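Local coordinates for protein ADP compounds hydrolase NudE (PDB 1VHG) that hydrolyses ADP-ribose, NADH and diadenosine polyphosphates such as Ap3A and Ap2A as a magnesium-dependent, homodimeric Nudix enzyme, at residues T110-L115 / M126-A131; V102-N107 / L134-L139; N48-M53 / G82-G87. One frame throughout, in Å; residues are numbered along the deposited sequence.

Interaction 1: residues T110-L115 / M126-A131; sequences TFLKKL and MNIVVA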
ATOM      1  N   THR A 110      11.476  13.765  11.479  1.00 30.19           N
ATOM      2  CA  THR A 110      10.984  14.557  10.368  1.00 28.63           C
ATOM      3  C   THR A 110       9.880  13.843   9.603  1.00 26.55           C
ATOM      4  O   THR A 110       9.947  12.679   9.271  1.00 26.16           O
ATOM      5  CB  THR A 110      12.044  15.183   9.478  1.00 29.10           C
ATOM      6  OG1 THR A 110      11.588  15.207   8.114  1.00 32.06           O
ATOM      7  CG2 THR A 110      13.382  14.564   9.559  1.00 27.94           C
ATOM      8  N   PHE A 111       8.774  14.569   9.539  1.00 25.95           N
ATOM      9  CA  PHE A 111       7.529  14.165   8.905  1.00 24.89           C
ATOM     10  C   PHE A 111       7.681  14.433   7.413  1.00 24.88           C
ATOM     11  O   PHE A 111       7.755  15.538   6.898  1.00 24.15           O
ATOM     12  CB  PHE A 111       6.341  14.816   9.589  1.00 21.96           C
ATOM     13  CG  PHE A 111       5.045  14.652   8.849  1.00 25.35           C
ATOM     14  CD1 PHE A 111       4.251  15.746   8.551  1.00 24.19           C
ATOM     15  CD2 PHE A 111       4.636  13.392   8.405  1.00 24.48           C
ATOM     16  CE1 PHE A 111       3.091  15.584   7.833  1.00 26.42           C
ATOM     17  CE2 PHE A 111       3.475  13.235   7.681  1.00 22.97           C
ATOM     18  CZ  PHE A 111       2.691  14.323   7.388  1.00 25.43           C
ATOM     19  N   LEU A 112       7.878  13.327   6.699  1.00 25.98           N
ATOM     20  CA  LEU A 112       8.151  13.291   5.281  1.00 26.61           C
ATOM     21  C   LEU A 112       7.002  13.285   4.310  1.00 25.80           C
ATOM     22  O   LEU A 112       7.101  13.922   3.259  1.00 25.34           O
ATOM     23  CB  LEU A 112       8.987  11.996   5.046  1.00 28.44           C
ATOM     24  CG  LEU A 112      10.043  12.084   3.961  1.00 31.38           C
ATOM     25  CD1 LEU A 112      10.996  13.243   4.241  1.00 31.28           C
ATOM     26  CD2 LEU A 112      10.809  10.775   3.856  1.00 29.96           C
ATOM     27  N   LYS A 113       5.913  12.597   4.603  1.00 26.17           N
ATOM     28  CA  LYS A 113       4.799  12.506   3.650  1.00 28.04           C
ATOM     29  C   LYS A 113       3.667  11.700   4.274  1.00 29.33           C
ATOM     30  O   LYS A 113       3.946  10.904   5.192  1.00 29.72           O
ATOM     31  CB  LYS A 113       5.352  11.712   2.449  1.00 30.58           C
ATOM     32  CG  LYS A 113       4.424  11.334   1.351  1.00 28.70           C
ATOM     33  CD  LYS A 113       4.668  12.043   0.056  1.00 29.39           C
ATOM     34  CE  LYS A 113       4.261  13.485   0.047  1.00 31.58           C
ATOM     35  NZ  LYS A 113       4.783  14.243  -1.118  1.00 31.67           N
ATOM     36  N   LYS A 114       2.455  11.901   3.814  1.00 29.64           N
ATOM     37  CA  LYS A 114       1.283  11.175   4.312  1.00 31.56           C
ATOM     38  C   LYS A 114       0.683  10.435   3.124  1.00 32.75           C
ATOM     39  O   LYS A 114       0.596  11.043   2.044  1.00 32.98           O
ATOM     40  CB  LYS A 114       0.267  12.153   4.880  1.00 34.35           C
ATOM     41  CG  LYS A 114      -0.976  11.570   5.515  1.00 35.70           C
ATOM     42  CD  LYS A 114      -2.009  12.668   5.722  1.00 39.74           C
ATOM     43  CE  LYS A 114      -2.711  12.521   7.073  1.00 43.14           C
ATOM     44  NZ  LYS A 114      -2.244  13.593   8.008  1.00 45.31           N
ATOM     45  N   LEU A 115       0.302   9.180   3.269  1.00 34.25           N
ATOM     46  CA  LEU A 115      -0.236   8.426   2.129  1.00 35.47           C
ATOM     47  C   LEU A 115      -1.506   7.676   2.510  1.00 37.85           C
ATOM     48  O   LEU A 115      -1.613   7.281   3.671  1.00 37.31           O
ATOM     49  CB  LEU A 115       0.759   7.324   1.777  1.00 32.04           C
ATOM     50  CG  LEU A 115       1.883   7.372   0.804  1.00 33.02           C
ATOM     51  CD1 LEU A 115       2.280   8.751   0.308  1.00 32.72           C
ATOM     52  CD2 LEU A 115       3.134   6.668   1.354  1.00 30.19           C
HETATM   53  N   MSE A 126      -1.336   6.778   6.358  1.00 40.28           N
HETATM   54  CA  MSE A 126      -0.053   6.462   6.956  1.00 36.15           C
HETATM   55  C   MSE A 126       0.920   7.617   6.933  1.00 32.64           C
HETATM   56  O   MSE A 126       1.227   8.182   5.878  1.00 31.41           O
HETATM   57  CB  MSE A 126       0.476   5.299   6.093  1.00 41.82           C
HETATM   58  CG  MSE A 126       1.916   4.943   6.338  1.00 52.02           C
HETATM   59 SE   MSE A 126       2.087   3.895   7.938  1.00 62.36          SE
HETATM   60  CE  MSE A 126       2.068   2.148   7.163  1.00 57.24           C
ATOM     61  N   ASN A 127       1.462   8.006   8.073  1.00 29.97           N
ATOM     62  CA  ASN A 127       2.419   9.113   8.103  1.00 29.19           C
ATOM     63  C   ASN A 127       3.850   8.595   8.110  1.00 28.85           C
ATOM     64  O   ASN A 127       4.203   7.807   8.996  1.00 29.12           O
ATOM     65  CB  ASN A 127       2.127   9.980   9.339  1.00 25.49           C
ATOM     66  CG  ASN A 127       0.789  10.666   9.192  1.00 24.66           C
ATOM     67  OD1 ASN A 127       0.740  11.755   8.640  1.00 27.00           O
ATOM     68  ND2 ASN A 127      -0.300  10.047   9.624  1.00 25.65           N
ATOM     69  N   ILE A 128       4.671   8.958   7.123  1.00 27.58           N
ATOM     70  CA  ILE A 128       6.058   8.482   7.112  1.00 26.45           C
ATOM     71  C   ILE A 128       6.988   9.445   7.831  1.00 25.64           C
ATOM     72  O   ILE A 128       7.093  10.612   7.469  1.00 24.47           O
ATOM     73  CB  ILE A 128       6.555   8.255   5.680  1.00 26.44           C
ATOM     74  CG1 ILE A 128       5.677   7.175   5.024  1.00 25.84           C
ATOM     75  CG2 ILE A 128       8.018   7.883   5.665  1.00 22.79           C
ATOM     76  CD1 ILE A 128       5.982   7.050   3.539  1.00 26.39           C
ATOM     77  N   VAL A 129       7.646   8.967   8.877  1.00 25.91           N
ATOM     78  CA  VAL A 129       8.531   9.792   9.670  1.00 28.54           C
ATOM     79  C   VAL A 129       9.969   9.301   9.758  1.00 29.05           C
ATOM     80  O   VAL A 129      10.216   8.203  10.265  1.00 28.57           O
ATOM     81  CB  VAL A 129       7.975   9.867  11.135  1.00 29.64           C
ATOM     82  CG1 VAL A 129       8.937  10.629  12.038  1.00 28.58           C
ATOM     83  CG2 VAL A 129       6.605  10.483  11.186  1.00 25.05           C
ATOM     84  N   VAL A 130      10.937  10.132   9.385  1.00 29.88           N
ATOM     85  CA  VAL A 130      12.355   9.760   9.514  1.00 29.87           C
ATOM     86  C   VAL A 130      12.869  10.165  10.912  1.00 30.75           C
ATOM     87  O   VAL A 130      12.767  11.306  11.359  1.00 28.36           O
ATOM     88  CB  VAL A 130      13.219  10.438   8.454  1.00 28.63           C
ATOM     89  CG1 VAL A 130      14.693  10.106   8.655  1.00 28.64           C
ATOM     90  CG2 VAL A 130      12.762  10.071   7.057  1.00 30.53           C
ATOM     91  N   ALA A 131      13.472   9.197  11.608  1.00 31.33           N
ATOM     92  CA  ALA A 131      14.002   9.380  12.948  1.00 30.96           C
ATOM     93  C   ALA A 131      15.515   9.381  13.035  1.00 31.57           C
ATOM     94  O   ALA A 131      16.167   8.402  12.656  1.00 32.46           O
ATOM     95  CB  ALA A 131      13.487   8.211  13.797  1.00 29.41           C
TER
HETATM   96  O   HOH W   1      -0.928  14.278  10.340  1.00 46.55           O
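Thr110 and Val130 exchange both of their backbone hydrogen bonds, and Leu115 and Met126 do the same at the other end, with Met126 N 2.7 Å from Leu115 O. Between these antiparallel pairs the strand 110-115 carries one residue more than its partner. Leu112 N binds Ile128 O, whereas Ile128 N reaches on to Lys113 O at 2.8 Å, with 169° at the hydrogen. The result is a beta bulge at Leu112, which turns that side chain toward 126-131.

Apolar contacts gather on the face of Thr110, Leu115, Ile128 and Val130. Leu112 CD2 lies 3.8 Å from Val130 CG2, Leu115 CD2 meets Ile128 CD1 at 3.6 Å, and Trp181 of helix 169-184 packs on Thr110, Leu112 and Val130.

Phe111 and Val129 share the other face, to which Lys114 and Asn127 bring polar groups. Phe111 swings CG away from its backbone N (chi1 170°), bringing CE2 to 3.3 Å from Asn127 OD1, with ring and amide planes 50° apart. Lys114 runs alongside Asn127; a water accepts from Lys114 NZ and bonds weakly to Asn127 OD1. The amide's rotation is set by Asn127 ND2, which binds Ala51 O and Glu50 OE1. Putting an alanine at Phe111 removes the ring beside the Asn127 amide and would probably open a gap against Val90 and Tyr91.

This is a bulged antiparallel hairpin at one side of the mixed sheet of the Nudix fold.

Interaction 2: residues V102-N107 / L134-L139; sequences VGFGAN and LYPESL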
ATOM      1  N   VAL A 102      11.618  -0.760  19.254  1.00 39.05           N
ATOM      2  CA  VAL A 102      13.062  -0.837  19.020  1.00 37.99           C
ATOM      3  C   VAL A 102      13.911  -0.398  20.183  1.00 37.22           C
ATOM      4  O   VAL A 102      15.134  -0.554  20.187  1.00 37.32           O
ATOM      5  CB  VAL A 102      13.353   0.057  17.788  1.00 38.02           C
ATOM      6  CG1 VAL A 102      14.821   0.328  17.581  1.00 40.63           C
ATOM      7  CG2 VAL A 102      12.755  -0.603  16.546  1.00 38.31           C
ATOM      8  N   GLY A 103      13.338   0.231  21.204  1.00 36.40           N
ATOM      9  CA  GLY A 103      14.062   0.658  22.352  1.00 36.99           C
ATOM     10  C   GLY A 103      14.825   1.948  22.219  1.00 38.83           C
ATOM     11  O   GLY A 103      15.626   2.278  23.115  1.00 39.70           O
ATOM     12  N   PHE A 104      14.501   2.800  21.261  1.00 39.18           N
ATOM     13  CA  PHE A 104      15.149   4.076  21.118  1.00 38.99           C
ATOM     14  C   PHE A 104      14.084   5.170  20.956  1.00 38.92           C
ATOM     15  O   PHE A 104      13.030   4.937  20.362  1.00 39.04           O
ATOM     16  CB  PHE A 104      16.008   4.162  19.857  1.00 44.76           C
ATOM     17  CG  PHE A 104      17.317   3.459  19.878  1.00 52.93           C
ATOM     18  CD1 PHE A 104      18.231   3.668  20.900  1.00 55.41           C
ATOM     19  CD2 PHE A 104      17.656   2.568  18.863  1.00 55.51           C
ATOM     20  CE1 PHE A 104      19.450   3.025  20.917  1.00 56.81           C
ATOM     21  CE2 PHE A 104      18.876   1.911  18.867  1.00 56.88           C
ATOM     22  CZ  PHE A 104      19.766   2.149  19.896  1.00 57.99           C
ATOM     23  N   GLY A 105      14.432   6.346  21.446  1.00 37.49           N
ATOM     24  CA  GLY A 105      13.525   7.512  21.216  1.00 35.49           C
ATOM     25  C   GLY A 105      14.390   8.333  20.248  1.00 33.68           C
ATOM     26  O   GLY A 105      15.542   7.920  20.049  1.00 33.56           O
ATOM     27  N   ALA A 106      13.938   9.427  19.695  1.00 33.73           N
ATOM     28  CA  ALA A 106      14.832  10.172  18.800  1.00 33.25           C
ATOM     29  C   ALA A 106      14.719  11.670  19.028  1.00 33.25           C
ATOM     30  O   ALA A 106      13.601  12.165  19.102  1.00 33.54           O
ATOM     31  CB  ALA A 106      14.524   9.876  17.338  1.00 30.54           C
ATOM     32  N   ASN A 107      15.836  12.385  18.974  1.00 34.20           N
ATOM     33  CA  ASN A 107      15.821  13.835  19.110  1.00 34.58           C
ATOM     34  C   ASN A 107      15.461  14.526  17.807  1.00 34.95           C
ATOM     35  O   ASN A 107      15.098  15.698  17.828  1.00 36.12           O
ATOM     36  CB  ASN A 107      17.216  14.363  19.515  1.00 35.43           C
ATOM     37  CG  ASN A 107      17.544  13.906  20.938  1.00 36.46           C
ATOM     38  OD1 ASN A 107      16.721  14.089  21.824  1.00 30.82           O
ATOM     39  ND2 ASN A 107      18.705  13.273  21.098  1.00 38.12           N
ATOM     40  N   LEU A 134      19.264   9.143  17.802  1.00 32.29           N
ATOM     41  CA  LEU A 134      18.598   8.234  18.727  1.00 33.87           C
ATOM     42  C   LEU A 134      19.264   8.164  20.092  1.00 34.39           C
ATOM     43  O   LEU A 134      20.457   8.459  20.241  1.00 34.76           O
ATOM     44  CB  LEU A 134      18.511   6.813  18.135  1.00 31.55           C
ATOM     45  CG  LEU A 134      18.121   6.690  16.659  1.00 31.65           C
ATOM     46  CD1 LEU A 134      17.825   5.239  16.267  1.00 30.28           C
ATOM     47  CD2 LEU A 134      16.958   7.573  16.284  1.00 24.53           C
ATOM     48  N   TYR A 135      18.483   7.813  21.094  1.00 34.56           N
ATOM     49  CA  TYR A 135      18.960   7.679  22.471  1.00 37.06           C
ATOM     50  C   TYR A 135      18.188   6.504  23.077  1.00 38.31           C
ATOM     51  O   TYR A 135      17.002   6.345  22.807  1.00 37.97           O
ATOM     52  CB  TYR A 135      18.759   8.953  23.303  1.00 34.72           C
ATOM     53  CG  TYR A 135      17.326   9.435  23.328  1.00 32.76           C
ATOM     54  CD1 TYR A 135      16.403   8.876  24.205  1.00 33.59           C
ATOM     55  CD2 TYR A 135      16.868  10.399  22.446  1.00 32.15           C
ATOM     56  CE1 TYR A 135      15.083   9.280  24.230  1.00 32.31           C
ATOM     57  CE2 TYR A 135      15.550  10.814  22.453  1.00 32.10           C
ATOM     58  CZ  TYR A 135      14.668  10.255  23.352  1.00 33.07           C
ATOM     59  OH  TYR A 135      13.349  10.659  23.367  1.00 35.43           O
ATOM     60  N   PRO A 136      18.880   5.622  23.768  1.00 40.99           N
ATOM     61  CA  PRO A 136      18.259   4.461  24.390  1.00 41.44           C
ATOM     62  C   PRO A 136      17.161   4.874  25.368  1.00 41.45           C
ATOM     63  O   PRO A 136      17.329   5.828  26.139  1.00 41.92           O
ATOM     64  CB  PRO A 136      19.391   3.743  25.104  1.00 40.59           C
ATOM     65  CG  PRO A 136      20.647   4.321  24.572  1.00 41.32           C
ATOM     66  CD  PRO A 136      20.326   5.721  24.103  1.00 41.14           C
ATOM     67  N   GLU A 137      16.017   4.227  25.264  1.00 40.16           N
ATOM     68  CA  GLU A 137      14.862   4.440  26.102  1.00 40.01           C
ATOM     69  C   GLU A 137      13.802   3.427  25.664  1.00 40.61           C
ATOM     70  O   GLU A 137      13.394   3.412  24.517  1.00 40.49           O
ATOM     71  CB  GLU A 137      14.272   5.830  26.132  1.00 38.74           C
ATOM     72  CG  GLU A 137      13.047   5.917  27.010  1.00 39.06           C
ATOM     73  CD  GLU A 137      12.366   7.246  27.077  1.00 43.83           C
ATOM     74  OE1 GLU A 137      11.277   7.312  27.716  1.00 50.33           O
ATOM     75  OE2 GLU A 137      12.816   8.273  26.534  1.00 45.91           O
ATOM     76  N   SER A 138      13.381   2.566  26.579  1.00 41.21           N
ATOM     77  CA  SER A 138      12.440   1.526  26.209  1.00 40.57           C
ATOM     78  C   SER A 138      11.080   1.650  26.839  1.00 39.73           C
ATOM     79  O   SER A 138      10.994   1.945  28.019  1.00 40.84           O
ATOM     80  CB  SER A 138      13.094   0.182  26.591  1.00 40.08           C
ATOM     81  OG  SER A 138      12.108  -0.828  26.545  1.00 43.49           O
ATOM     82  N   LEU A 139      10.040   1.404  26.068  1.00 39.20           N
ATOM     83  CA  LEU A 139       8.661   1.466  26.535  1.00 39.25           C
ATOM     84  C   LEU A 139       8.012   0.102  26.276  1.00 40.04           C
ATOM     85  O   LEU A 139       8.493  -0.611  25.398  1.00 40.44           O
ATOM     86  CB  LEU A 139       7.894   2.531  25.801  1.00 36.61           C
ATOM     87  CG  LEU A 139       7.381   3.797  26.423  1.00 36.37           C
ATOM     88  CD1 LEU A 139       8.192   4.276  27.608  1.00 35.68           C
ATOM     89  CD2 LEU A 139       7.327   4.896  25.350  1.00 35.09           C
TER
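Tyr135 lays its ring across Gly105, and that is the main fit of this contact: a flat bump over a residue with no side chain. Gly105 CA sits 4.0 Å from the centroid of the Tyr135 ring, over the face, in a CH-pi contact. The ring gets there because Tyr135 CG takes the position between its backbone N and carbonyl carbon (chi1 56°), folding the side chain back over the neighbouring strand. A CB on Gly105 would probably run into Tyr135 OH. At one flank the amide of Asn107 leans in obliquely, its OD1 3.5 Å from Tyr135 CE2, while Glu137 OE2 lies at the ring's edge, in its plane.

On the other side of the strands the bump is the forked end of Leu134. Its CD1 touches Phe104 CD2 at 3.7 Å and its CD2 reaches Ala106 CB at 3.5 Å, so one leucine spans the hollow between the two residues. Leu134 CB lies over a face of the Phe104 ring; Tyr135 O and Pro136 N come to that ring's edge.

The backbones hold the fit with a pair of bonds between Gly105 and Tyr135. Glu137 N adds one to Gly103 O, 2.9 Å away, nearly straight at the hydrogen (174°) although it comes from above the carbonyl plane. Gly103 has a positive phi, a conformation that glycine adopts easily.

The contact closes the far end of the hairpin made by strands 104-116 and 125-136, just after helix 90-101. That helix holds both strands through Asn95, whose OD1 accepts from Ala106 N and whose ND2 bonds Tyr135 OH, while its Lys99 packs on Tyr135.

Interaction 3: residues N48-M53 / G82-G87; sequences NREAVM and GLIDPG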
ATOM      1  N   ASN A  48     -10.777   7.835  11.264  1.00 63.94           N
ATOM      2  CA  ASN A  48      -9.903   8.996  11.159  1.00 62.44           C
ATOM      3  C   ASN A  48      -8.613   8.634  11.911  1.00 60.37           C
ATOM      4  O   ASN A  48      -7.734   9.474  12.079  1.00 61.37           O
ATOM      5  CB  ASN A  48     -10.563  10.237  11.719  1.00 68.16           C
ATOM      6  CG  ASN A  48     -11.801  10.668  10.958  1.00 72.64           C
ATOM      7  OD1 ASN A  48     -12.819   9.978  10.906  1.00 73.67           O
ATOM      8  ND2 ASN A  48     -11.729  11.844  10.327  1.00 74.40           N
ATOM      9  N   ARG A  49      -8.575   7.392  12.394  1.00 56.99           N
ATOM     10  CA  ARG A  49      -7.430   6.841  13.114  1.00 53.07           C
ATOM     11  C   ARG A  49      -6.261   6.690  12.133  1.00 49.49           C
ATOM     12  O   ARG A  49      -6.362   5.935  11.163  1.00 50.23           O
ATOM     13  CB  ARG A  49      -7.761   5.484  13.732  1.00 52.43           C
ATOM     14  CG  ARG A  49      -6.674   4.885  14.608  1.00 52.08           C
ATOM     15  CD  ARG A  49      -6.343   5.786  15.761  1.00 52.88           C
ATOM     16  NE  ARG A  49      -5.535   5.283  16.817  1.00 54.95           N
ATOM     17  CZ  ARG A  49      -5.617   4.217  17.588  1.00 54.79           C
ATOM     18  NH1 ARG A  49      -4.681   4.020  18.533  1.00 54.03           N
ATOM     19  NH2 ARG A  49      -6.580   3.321  17.431  1.00 51.81           N
ATOM     20  N   GLU A  50      -5.199   7.455  12.351  1.00 44.51           N
ATOM     21  CA  GLU A  50      -4.076   7.400  11.434  1.00 39.01           C
ATOM     22  C   GLU A  50      -2.920   6.557  11.951  1.00 36.30           C
ATOM     23  O   GLU A  50      -2.748   6.284  13.126  1.00 33.22           O
ATOM     24  CB  GLU A  50      -3.630   8.807  11.070  1.00 38.41           C
ATOM     25  CG  GLU A  50      -4.733   9.747  10.648  1.00 37.68           C
ATOM     26  CD  GLU A  50      -4.224  10.981   9.945  1.00 39.30           C
ATOM     27  OE1 GLU A  50      -3.067  11.388  10.178  1.00 43.92           O
ATOM     28  OE2 GLU A  50      -4.946  11.575   9.129  1.00 41.41           O
ATOM     29  N   ALA A  51      -2.092   6.133  10.983  1.00 33.74           N
ATOM     30  CA  ALA A  51      -0.946   5.299  11.259  1.00 30.54           C
ATOM     31  C   ALA A  51       0.330   6.122  11.126  1.00 29.78           C
ATOM     32  O   ALA A  51       0.283   7.222  10.606  1.00 29.23           O
ATOM     33  CB  ALA A  51      -0.864   4.130  10.297  1.00 27.04           C
ATOM     34  N   VAL A  52       1.413   5.555  11.643  1.00 29.56           N
ATOM     35  CA  VAL A  52       2.713   6.206  11.559  1.00 28.81           C
ATOM     36  C   VAL A  52       3.717   5.089  11.253  1.00 27.82           C
ATOM     37  O   VAL A  52       3.476   3.962  11.645  1.00 25.78           O
ATOM     38  CB  VAL A  52       3.138   7.022  12.775  1.00 30.86           C
ATOM     39  CG1 VAL A  52       3.303   6.171  14.028  1.00 25.66           C
ATOM     40  CG2 VAL A  52       4.420   7.812  12.473  1.00 27.48           C
HETATM   41  N   MSE A  53       4.707   5.445  10.477  1.00 28.98           N
HETATM   42  CA  MSE A  53       5.782   4.584  10.023  1.00 30.33           C
HETATM   43  C   MSE A  53       7.117   5.297  10.260  1.00 29.77           C
HETATM   44  O   MSE A  53       7.307   6.424   9.800  1.00 29.02           O
HETATM   45  CB  MSE A  53       5.609   4.289   8.543  1.00 36.71           C
HETATM   46  CG  MSE A  53       6.444   3.132   8.042  1.00 48.60           C
HETATM   47 SE   MSE A  53       6.382   2.984   6.142  1.00 61.54          SE
HETATM   48  CE  MSE A  53       7.305   1.383   5.818  1.00 56.89           C
ATOM     49  N   GLY A  82       2.969   1.711  13.319  1.00 33.76           N
ATOM     50  CA  GLY A  82       2.084   1.789  14.469  1.00 32.48           C
ATOM     51  C   GLY A  82       0.977   2.823  14.286  1.00 32.82           C
ATOM     52  O   GLY A  82       0.929   3.614  13.343  1.00 32.11           O
ATOM     53  N   LEU A  83       0.031   2.808  15.214  1.00 32.21           N
ATOM     54  CA  LEU A  83      -1.075   3.726  15.209  1.00 32.29           C
ATOM     55  C   LEU A  83      -0.736   5.000  15.978  1.00 32.62           C
ATOM     56  O   LEU A  83       0.108   5.009  16.857  1.00 32.90           O
ATOM     57  CB  LEU A  83      -2.323   3.096  15.837  1.00 30.33           C
ATOM     58  CG  LEU A  83      -2.903   1.927  15.049  1.00 32.85           C
ATOM     59  CD1 LEU A  83      -4.118   1.345  15.759  1.00 34.02           C
ATOM     60  CD2 LEU A  83      -3.279   2.357  13.637  1.00 31.89           C
ATOM     61  N   ILE A  84      -1.387   6.085  15.590  1.00 33.68           N
ATOM     62  CA  ILE A  84      -1.215   7.370  16.273  1.00 33.26           C
ATOM     63  C   ILE A  84      -2.348   7.435  17.298  1.00 33.40           C
ATOM     64  O   ILE A  84      -3.506   7.411  16.858  1.00 34.04           O
ATOM     65  CB  ILE A  84      -1.350   8.543  15.286  1.00 30.09           C
ATOM     66  CG1 ILE A  84      -0.195   8.506  14.274  1.00 28.57           C
ATOM     67  CG2 ILE A  84      -1.393   9.852  16.055  1.00 26.39           C
ATOM     68  CD1 ILE A  84      -0.285   9.550  13.186  1.00 24.57           C
ATOM     69  N   ASP A  85      -2.067   7.438  18.584  1.00 33.17           N
ATOM     70  CA  ASP A  85      -3.214   7.482  19.516  1.00 34.64           C
ATOM     71  C   ASP A  85      -3.918   8.837  19.484  1.00 33.97           C
ATOM     72  O   ASP A  85      -3.330   9.894  19.281  1.00 32.84           O
ATOM     73  CB  ASP A  85      -2.790   7.145  20.925  1.00 34.69           C
ATOM     74  CG  ASP A  85      -1.963   5.891  21.085  1.00 36.85           C
ATOM     75  OD1 ASP A  85      -1.994   4.941  20.279  1.00 38.27           O
ATOM     76  OD2 ASP A  85      -1.224   5.839  22.096  1.00 38.14           O
ATOM     77  N   PRO A  86      -5.222   8.809  19.703  1.00 33.77           N
ATOM     78  CA  PRO A  86      -6.010  10.037  19.769  1.00 33.56           C
ATOM     79  C   PRO A  86      -5.265  11.055  20.621  1.00 33.09           C
ATOM     80  O   PRO A  86      -4.842  10.747  21.745  1.00 33.84           O
ATOM     81  CB  PRO A  86      -7.285   9.595  20.488  1.00 33.76           C
ATOM     82  CG  PRO A  86      -7.433   8.157  20.153  1.00 34.31           C
ATOM     83  CD  PRO A  86      -6.027   7.600  19.991  1.00 34.00           C
ATOM     84  N   GLY A  87      -5.061  12.259  20.124  1.00 32.21           N
ATOM     85  CA  GLY A  87      -4.371  13.303  20.832  1.00 30.59           C
ATOM     86  C   GLY A  87      -2.912  13.466  20.489  1.00 30.89           C
ATOM     87  O   GLY A  87      -2.388  14.587  20.584  1.00 31.34           O
TER
HETATM   88  O   HOH W   2      -5.180   8.874  15.044  1.00 38.20           O
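Arg49 reaches across to Leu83, Ile84, Asp85 and Pro86, and it is the side chain to follow. From CB the chain first runs with CG anti to the backbone N, then bends at chi2 (60°), and this kink brings the outer half over to 82-87. CB and CG serve as the lead-in. CD is the first atom to arrive, 3.4 Å from Ile84 O. NE then donates to Ile84 O at 2.9 Å; the oxygen lies in the guanidinium plane, but the donor stands 46° out of the carbonyl plane. CZ rests over Leu83, 3.7 Å from Leu83 CD1, and NH2 meets the same methyl at 3.6 Å. Pro86 CD comes over the opposite face, so the flat group is sandwiched. At the edge Arg49 NH1 lies 3.3 Å from Asp85 OD1, a salt bridge that is weak as a hydrogen bond, with guanidinium and carboxylate planes turned 57° apart. Ile84 O has a second partner, a water that also accepts from Glu50 N.

Farther along, Ile84 N donates to Glu50 O. Val52 and Gly82 form an antiparallel hydrogen-bonded pair, with Ala51 and Leu83 beside it as a non-hydrogen-bonded one. Ile84 CG1 packs 3.9 Å from Val52 CB.

Gly82 opens the Nudix box beside Glu97 and Glu101, which probably bind the divalent metal, so this contact probably borders the catalytic site. Strand 80-83 forms one edge of the mixed sheet. Strand 51-56 lies between it and strand 125-136, whose Val129 touches Val52, while Ala93 of helix 90-101 packs on both Val52 and Ile84.

All three interactions lie in the Nudix domain and on one mixed sheet, ordered 80-83, 51-56, 125-136, 104-116. Interaction 3 joins the first two strands, interactions 1 and 2 the last two. Along the chain interaction 3 closes first; interaction 1 is then nested inside the loop closed by interaction 2. The centres of 1 and 3 are about 12 Å apart, and their strands bond directly through Met53 with Asn127 and Val129. The centre of interaction 2 lies about 18 Å from that of 1, which it touches through Ala106 and Ala131, and about 19 Å from that of 3. Interactions 3 and 2 take in the first and last residues of the Nudix box; helix 90-101, carrying Glu97 and Glu101, runs between them.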